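NanS-p (Escherichia phage vB_EcoP_24B, PDB 6YP6) belongs to a conserved carbohydrate esterase of a Shiga toxin-encoding phage and probably binds carbohydrate through a beta-sandwich domain. Local coordinates at residues A[53-58]-A[193-198]; A[89-94]-A[197-202]. All blocks are in the same frame, centred on the assembly; numbering follows the deposited sequence.

Both contacts lie in the seven-strand antiparallel sheet of a beta sandwich, where strand 193-197 runs between strands 55-59 and 88-95. Interaction 1 covers the edge it presents to 55-59, and interaction 2 the end of its other edge, against 88-95. Their centres are about 7 Å apart, each about 9 Å from the centre of the chain, and they share T197 and D198. A probable backbone hydrogen bond from H195 N to Y93 O (2.8 Å) continues the pairing between them. T197 bonds through its backbone to A91 of strand 88-95 and through its hydroxyl to W54, just ahead of strand 55-59, while D198 turns its carboxylate to 53-54 and its CB to V89.

Interaction 1: A[53-58]-A[193-198]; sequences SWVLEY and KLHVTD
L56 and V196 form the centre of a two-way backbone ladder, L56 N donating to V196 O at 2.8 Å and V196 N returning the bond to L56 O, both nearly straight. Y58 and L194 repeat this hydrogen-bonded pair, while V55-T197 and E57-H195 are the non-hydrogen-bonded pairs between, where CA-H groups approach the carbonyls. The axes of 55-58 and 193-197 run at 164°, close to antiparallel.

Beyond the ladder's end, side chains take over. D198 OD1 accepts W54 N (2.9 Å) and, in one of the two conformers of S53, S53 OG (2.7 Å); the donors come from opposite faces of the carboxylate plane. The other oxygen, OD2, is held by K47 and T204. T197 OG1 lies anti to its backbone N, which lets it donate to W54 O at 2.8 Å.

This is the meeting of two inner strands of the seven-strand sheet in the sandwich, so alternate residues face opposite ways. L56, Y58, L194 and V196 share one face, which meets the other sheet: L56 touches L45, and L194 and Y58 touch L6. Apolar contact includes the W54 ring, whose CZ3 lies 4.1 Å from V196 CG1. The same ring lies nearly flat against the D198 carboxylate, their planes 13° apart, with D198 CG 3.3 Å from NE1 and D198 N above the ring centre.

Charged groups gather on the face of V55, E57, H195 and T197. K193 bends at chi3 (85°), bringing NZ across to the anti side of E57 OE1 for a 2.7 Å salt bridge. The E57 chain passes obliquely by the imidazole, CG 3.5 Å from H195 ND1, and a water joins E57 OE2 to ND1; H195 NE2 is bonded to A190 O.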
loop_
_atom_site.group_PDB
_atom_site.type_symbol
_atom_site.label_atom_id
_atom_site.label_comp_id
_atom_site.label_asym_id
_atom_site.label_seq_id
_atom_site.Cartn_x
_atom_site.Cartn_y
_atom_site.Cartn_z
ATOM N N SER A 53 -5.470 -15.474 -1.871
ATOM C CA SER A 53 -5.397 -14.021 -1.848
ATOM C C SER A 53 -4.786 -13.508 -3.142
ATOM O O SER A 53 -3.920 -14.154 -3.738
ATOM C CB SER A 53 -4.518 -13.670 -0.644
ATOM O OG SER A 53 -4.162 -12.321 -0.602
ATOM N N TRP A 54 -5.246 -12.349 -3.596
ATOM C CA TRP A 54 -4.624 -11.761 -4.768
ATOM C C TRP A 54 -3.394 -10.963 -4.362
ATOM O O TRP A 54 -3.300 -10.429 -3.255
ATOM C CB TRP A 54 -5.574 -10.885 -5.585
ATOM C CG TRP A 54 -6.266 -9.783 -4.872
ATOM C CD1 TRP A 54 -7.538 -9.812 -4.421
ATOM C CD2 TRP A 54 -5.752 -8.474 -4.556
ATOM N NE1 TRP A 54 -7.860 -8.627 -3.828
ATOM C CE2 TRP A 54 -6.782 -7.781 -3.901
ATOM C CE3 TRP A 54 -4.524 -7.829 -4.764
ATOM C CZ2 TRP A 54 -6.624 -6.486 -3.431
ATOM C CZ3 TRP A 54 -4.367 -6.530 -4.300
ATOM C CH2 TRP A 54 -5.415 -5.873 -3.638
ATOM N N VAL A 55 -2.433 -10.914 -5.278
ATOM C CA VAL A 55 -1.183 -10.197 -5.074
ATOM C C VAL A 55 -0.789 -9.521 -6.377
ATOM O O VAL A 55 -0.754 -10.162 -7.431
ATOM C CB VAL A 55 -0.029 -11.120 -4.626
ATOM C CG1 VAL A 55 1.224 -10.283 -4.332
ATOM C CG2 VAL A 55 -0.402 -11.937 -3.417
ATOM N N LEU A 56 -0.468 -8.240 -6.295
ATOM C CA LEU A 56 0.151 -7.486 -7.368
ATOM C C LEU A 56 1.567 -7.156 -6.936
ATOM O O LEU A 56 1.782 -6.770 -5.791
ATOM C CB LEU A 56 -0.593 -6.174 -7.606
ATOM C CG LEU A 56 -2.106 -6.283 -7.749
ATOM C CD1 LEU A 56 -2.680 -4.882 -7.907
ATOM C CD2 LEU A 56 -2.513 -7.161 -8.907
ATOM N N GLU A 57 2.533 -7.298 -7.837
ATOM C CA GLU A 57 3.927 -7.047 -7.504
ATOM C C GLU A 57 4.601 -6.212 -8.579
ATOM O O GLU A 57 4.366 -6.408 -9.776
ATOM C CB GLU A 57 4.741 -8.356 -7.345
ATOM C CG GLU A 57 4.189 -9.289 -6.297
ATOM C CD GLU A 57 4.854 -10.645 -6.290
ATOM O OE1 GLU A 57 6.019 -10.750 -6.709
ATOM O OE2 GLU A 57 4.212 -11.616 -5.842
ATOM N N TYR A 58 5.505 -5.334 -8.142
ATOM C CA TYR A 58 6.363 -4.595 -9.048
ATOM C C TYR A 58 7.786 -4.640 -8.504
ATOM O O TYR A 58 8.009 -4.523 -7.292
ATOM C CB TYR A 58 5.891 -3.136 -9.191
ATOM C CG TYR A 58 6.515 -2.431 -10.370
ATOM C CD1 TYR A 58 7.785 -1.875 -10.278
ATOM C CD2 TYR A 58 5.864 -2.362 -11.590
ATOM C CE1 TYR A 58 8.382 -1.229 -11.375
ATOM C CE2 TYR A 58 6.448 -1.736 -12.691
ATOM C CZ TYR A 58 7.707 -1.168 -12.572
ATOM O OH TYR A 58 8.285 -0.551 -13.659
ATOM N N LYS A 193 10.681 -5.860 -3.944
ATOM C CA LYS A 193 9.439 -5.717 -4.687
ATOM C C LYS A 193 8.410 -5.042 -3.797
ATOM O O LYS A 193 8.387 -5.247 -2.585
ATOM C CB LYS A 193 8.892 -7.075 -5.149
ATOM C CG LYS A 193 9.875 -7.885 -5.965
ATOM C CD LYS A 193 9.218 -9.095 -6.590
ATOM C CE LYS A 193 8.559 -8.714 -7.884
ATOM N NZ LYS A 193 7.824 -9.838 -8.522
ATOM N N LEU A 194 7.563 -4.221 -4.418
ATOM C CA LEU A 194 6.346 -3.754 -3.781
ATOM C C LEU A 194 5.264 -4.794 -4.027
ATOM O O LEU A 194 5.008 -5.175 -5.169
ATOM C CB LEU A 194 5.921 -2.407 -4.356
ATOM C CG LEU A 194 4.613 -1.850 -3.797
ATOM C CD1 LEU A 194 4.725 -1.536 -2.309
ATOM C CD2 LEU A 194 4.198 -0.606 -4.572
ATOM N N HIS A 195 4.659 -5.267 -2.939
ATOM C CA HIS A 195 3.600 -6.265 -2.962
ATOM C C HIS A 195 2.325 -5.625 -2.441
ATOM O O HIS A 195 2.313 -5.050 -1.352
ATOM C CB HIS A 195 3.919 -7.420 -2.043
ATOM C CG HIS A 195 5.221 -8.056 -2.302
ATOM N ND1 HIS A 195 5.351 -9.254 -2.965
ATOM C CD2 HIS A 195 6.464 -7.657 -1.966
ATOM C CE1 HIS A 195 6.633 -9.565 -3.030
ATOM N NE2 HIS A 195 7.329 -8.609 -2.431
ATOM N N VAL A 196 1.267 -5.717 -3.230
ATOM C CA VAL A 196 -0.047 -5.228 -2.841
ATOM C C VAL A 196 -0.963 -6.445 -2.818
ATOM O O VAL A 196 -1.010 -7.203 -3.788
ATOM C CB VAL A 196 -0.560 -4.170 -3.831
ATOM C CG1 VAL A 196 -1.825 -3.534 -3.302
ATOM C CG2 VAL A 196 0.508 -3.119 -4.083
ATOM N N THR A 197 -1.659 -6.663 -1.706
ATOM C CA THR A 197 -2.390 -7.917 -1.542
ATOM C C THR A 197 -3.589 -7.728 -0.636
ATOM O O THR A 197 -3.569 -6.871 0.237
ATOM C CB THR A 197 -1.446 -8.994 -0.957
ATOM O OG1 THR A 197 -2.160 -10.215 -0.757
ATOM C CG2 THR A 197 -0.844 -8.568 0.378
ATOM N N ASP A 198 -4.609 -8.566 -0.807
ATOM C CA ASP A 198 -5.704 -8.589 0.164
ATOM C C ASP A 198 -5.461 -9.555 1.328
ATOM O O ASP A 198 -6.375 -9.760 2.125
ATOM C CB ASP A 198 -7.078 -8.808 -0.483
ATOM C CG ASP A 198 -7.314 -10.228 -0.949
ATOM O OD1 ASP A 198 -6.336 -10.911 -1.296
ATOM O OD2 ASP A 198 -8.505 -10.655 -0.961
HETATM O O HOH W 1 3.972 -11.616 -2.978
#

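Interaction 2: A[89-94]-A[197-202]; sequences VMAFYW and TDITRG
Y93 and T197 meet obliquely: the methyl CG2 of T197 comes 3.6 Å from CE2 of the tyrosine ring. With chi1 at -54°, Y93 CG lies beside the backbone N and the ring runs back along its own strand toward A91 and I199, stacking also with F189. I199 crosses the tyrosine at about a right angle, and its CG1 and CD1 both cover the A91 methyl, CG1 at 3.8 Å from A91 CB. A91, Y93 and T197 thus share one face, while F92 and M90 turn to the other, where F92 touches C75 and M90 touches F77 of strand 71-79 in the facing sheet of the sandwich. The backbone pair beneath is antiparallel and hydrogen-bonded, A91 N to T197 O at 2.8 Å and T197 N to A91 O at 3.0 Å. Strand 193-197 then ends in an ST turn: I199 N donates to T197 OG1 at 3.0 Å, almost straight (170°), while the hydroxyl itself donates to W54 O. I199, with positive phi (82°), is the centre of a gamma turn closed by T200 N and D198 O. Next to the A91-T197 pair, V89 and M90 form a classic beta bulge against I119 of strand 113-121, on the other edge of their strand, and D198 CB lies 3.5 Å from V89 O.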
loop_
_atom_site.group_PDB
_atom_site.type_symbol
_atom_site.label_atom_id
_atom_site.label_comp_id
_atom_site.label_asym_id
_atom_site.label_seq_id
_atom_site.Cartn_x
_atom_site.Cartn_y
_atom_site.Cartn_z
ATOM N N VAL A 89 -9.109 -4.704 3.628
ATOM C CA VAL A 89 -9.080 -4.264 2.239
ATOM C C VAL A 89 -7.795 -4.771 1.583
ATOM O O VAL A 89 -7.840 -5.651 0.720
ATOM C CB VAL A 89 -9.216 -2.733 2.103
ATOM C CG1 VAL A 89 -9.243 -2.341 0.632
ATOM C CG2 VAL A 89 -10.460 -2.230 2.823
ATOM N N MET A 90 -6.641 -4.236 1.976
ATOM C CA MET A 90 -5.388 -4.590 1.308
ATOM C C MET A 90 -4.219 -4.118 2.151
ATOM O O MET A 90 -4.367 -3.302 3.060
ATOM C CB MET A 90 -5.343 -3.979 -0.095
ATOM C CG MET A 90 -5.323 -2.470 -0.120
ATOM S SD MET A 90 -5.565 -1.894 -1.795
ATOM C CE MET A 90 -5.904 -0.173 -1.493
ATOM N N ALA A 91 -3.049 -4.628 1.799
ATOM C CA ALA A 91 -1.786 -4.267 2.411
ATOM C C ALA A 91 -0.749 -3.975 1.334
ATOM O O ALA A 91 -0.797 -4.512 0.223
ATOM C CB ALA A 91 -1.252 -5.404 3.298
ATOM N N PHE A 92 0.214 -3.140 1.714
ATOM C CA PHE A 92 1.378 -2.760 0.921
ATOM C C PHE A 92 2.624 -3.177 1.696
ATOM O O PHE A 92 2.868 -2.670 2.794
ATOM C CB PHE A 92 1.433 -1.231 0.729
ATOM C CG PHE A 92 0.246 -0.678 0.002
ATOM C CD1 PHE A 92 -0.933 -0.410 0.682
ATOM C CD2 PHE A 92 0.288 -0.438 -1.364
ATOM C CE1 PHE A 92 -2.049 0.080 0.003
ATOM C CE2 PHE A 92 -0.837 0.039 -2.040
ATOM C CZ PHE A 92 -1.992 0.306 -1.348
ATOM N N TYR A 93 3.410 -4.090 1.125
ATOM C CA TYR A 93 4.655 -4.543 1.720
ATOM C C TYR A 93 5.794 -4.264 0.753
ATOM O O TYR A 93 5.727 -4.636 -0.425
ATOM C CB TYR A 93 4.645 -6.045 2.002
ATOM C CG TYR A 93 3.515 -6.528 2.816
ATOM C CD1 TYR A 93 3.371 -6.138 4.125
ATOM C CD2 TYR A 93 2.579 -7.411 2.269
ATOM C CE1 TYR A 93 2.292 -6.603 4.882
ATOM C CE2 TYR A 93 1.523 -7.881 3.006
ATOM C CZ TYR A 93 1.385 -7.467 4.306
ATOM O OH TYR A 93 0.324 -7.961 5.046
ATOM N N TRP A 94 6.865 -3.664 1.255
ATOM C CA TRP A 94 8.056 -3.396 0.446
ATOM C C TRP A 94 9.285 -3.794 1.259
ATOM O O TRP A 94 9.967 -2.935 1.843
ATOM C CB TRP A 94 8.115 -1.940 0.000
ATOM C CG TRP A 94 9.216 -1.597 -0.954
ATOM C CD1 TRP A 94 10.170 -2.421 -1.503
ATOM C CD2 TRP A 94 9.485 -0.289 -1.449
ATOM N NE1 TRP A 94 11.009 -1.694 -2.301
ATOM C CE2 TRP A 94 10.610 -0.382 -2.288
ATOM C CE3 TRP A 94 8.879 0.958 -1.258
ATOM C CZ2 TRP A 94 11.141 0.727 -2.933
ATOM C CZ3 TRP A 94 9.402 2.048 -1.900
ATOM C CH2 TRP A 94 10.523 1.932 -2.730
ATOM N N THR A 197 -1.659 -6.663 -1.706
ATOM C CA THR A 197 -2.390 -7.917 -1.542
ATOM C C THR A 197 -3.589 -7.728 -0.636
ATOM O O THR A 197 -3.569 -6.871 0.237
ATOM C CB THR A 197 -1.446 -8.994 -0.957
ATOM O OG1 THR A 197 -2.160 -10.215 -0.757
ATOM C CG2 THR A 197 -0.844 -8.568 0.378
ATOM N N ASP A 198 -4.609 -8.566 -0.807
ATOM C CA ASP A 198 -5.704 -8.589 0.164
ATOM C C ASP A 198 -5.461 -9.555 1.328
ATOM O O ASP A 198 -6.375 -9.760 2.125
ATOM C CB ASP A 198 -7.078 -8.808 -0.483
ATOM C CG ASP A 198 -7.314 -10.228 -0.949
ATOM O OD1 ASP A 198 -6.336 -10.911 -1.296
ATOM O OD2 ASP A 198 -8.505 -10.655 -0.961
ATOM N N ILE A 199 -4.237 -10.086 1.461
ATOM C CA ILE A 199 -3.715 -10.657 2.701
ATOM C C ILE A 199 -4.173 -12.089 2.951
ATOM O O ILE A 199 -3.354 -12.992 3.163
ATOM C CB ILE A 199 -4.047 -9.769 3.927
ATOM C CG1 ILE A 199 -3.573 -8.321 3.735
ATOM C CG2 ILE A 199 -3.439 -10.372 5.192
ATOM C CD1 ILE A 199 -4.140 -7.357 4.775
ATOM N N THR A 200 -5.482 -12.299 2.984
ATOM C CA THR A 200 -6.088 -13.508 3.501
ATOM C C THR A 200 -6.898 -14.207 2.422
ATOM O O THR A 200 -7.398 -13.576 1.487
ATOM C CB THR A 200 -6.975 -13.142 4.702
ATOM O OG1 THR A 200 -7.593 -14.317 5.216
ATOM C CG2 THR A 200 -8.084 -12.146 4.342
ATOM N N ARG A 201 -7.031 -15.533 2.562
ATOM C CA ARG A 201 -7.946 -16.268 1.691
ATOM C C ARG A 201 -9.407 -16.016 2.048
ATOM O O ARG A 201 -10.292 -16.232 1.210
ATOM C CB ARG A 201 -7.664 -17.767 1.773
ATOM C CG ARG A 201 -6.350 -18.173 1.151
ATOM C CD ARG A 201 -6.050 -19.633 1.446
ATOM N NE ARG A 201 -5.049 -20.166 0.537
ATOM C CZ ARG A 201 -5.329 -20.803 -0.598
ATOM N NH1 ARG A 201 -6.588 -20.998 -0.969
ATOM N NH2 ARG A 201 -4.342 -21.253 -1.359
ATOM N N GLY A 202 -9.676 -15.585 3.274
ATOM C CA GLY A 202 -11.025 -15.273 3.689
ATOM C C GLY A 202 -11.555 -14.051 2.961
ATOM O O GLY A 202 -10.831 -13.315 2.290
#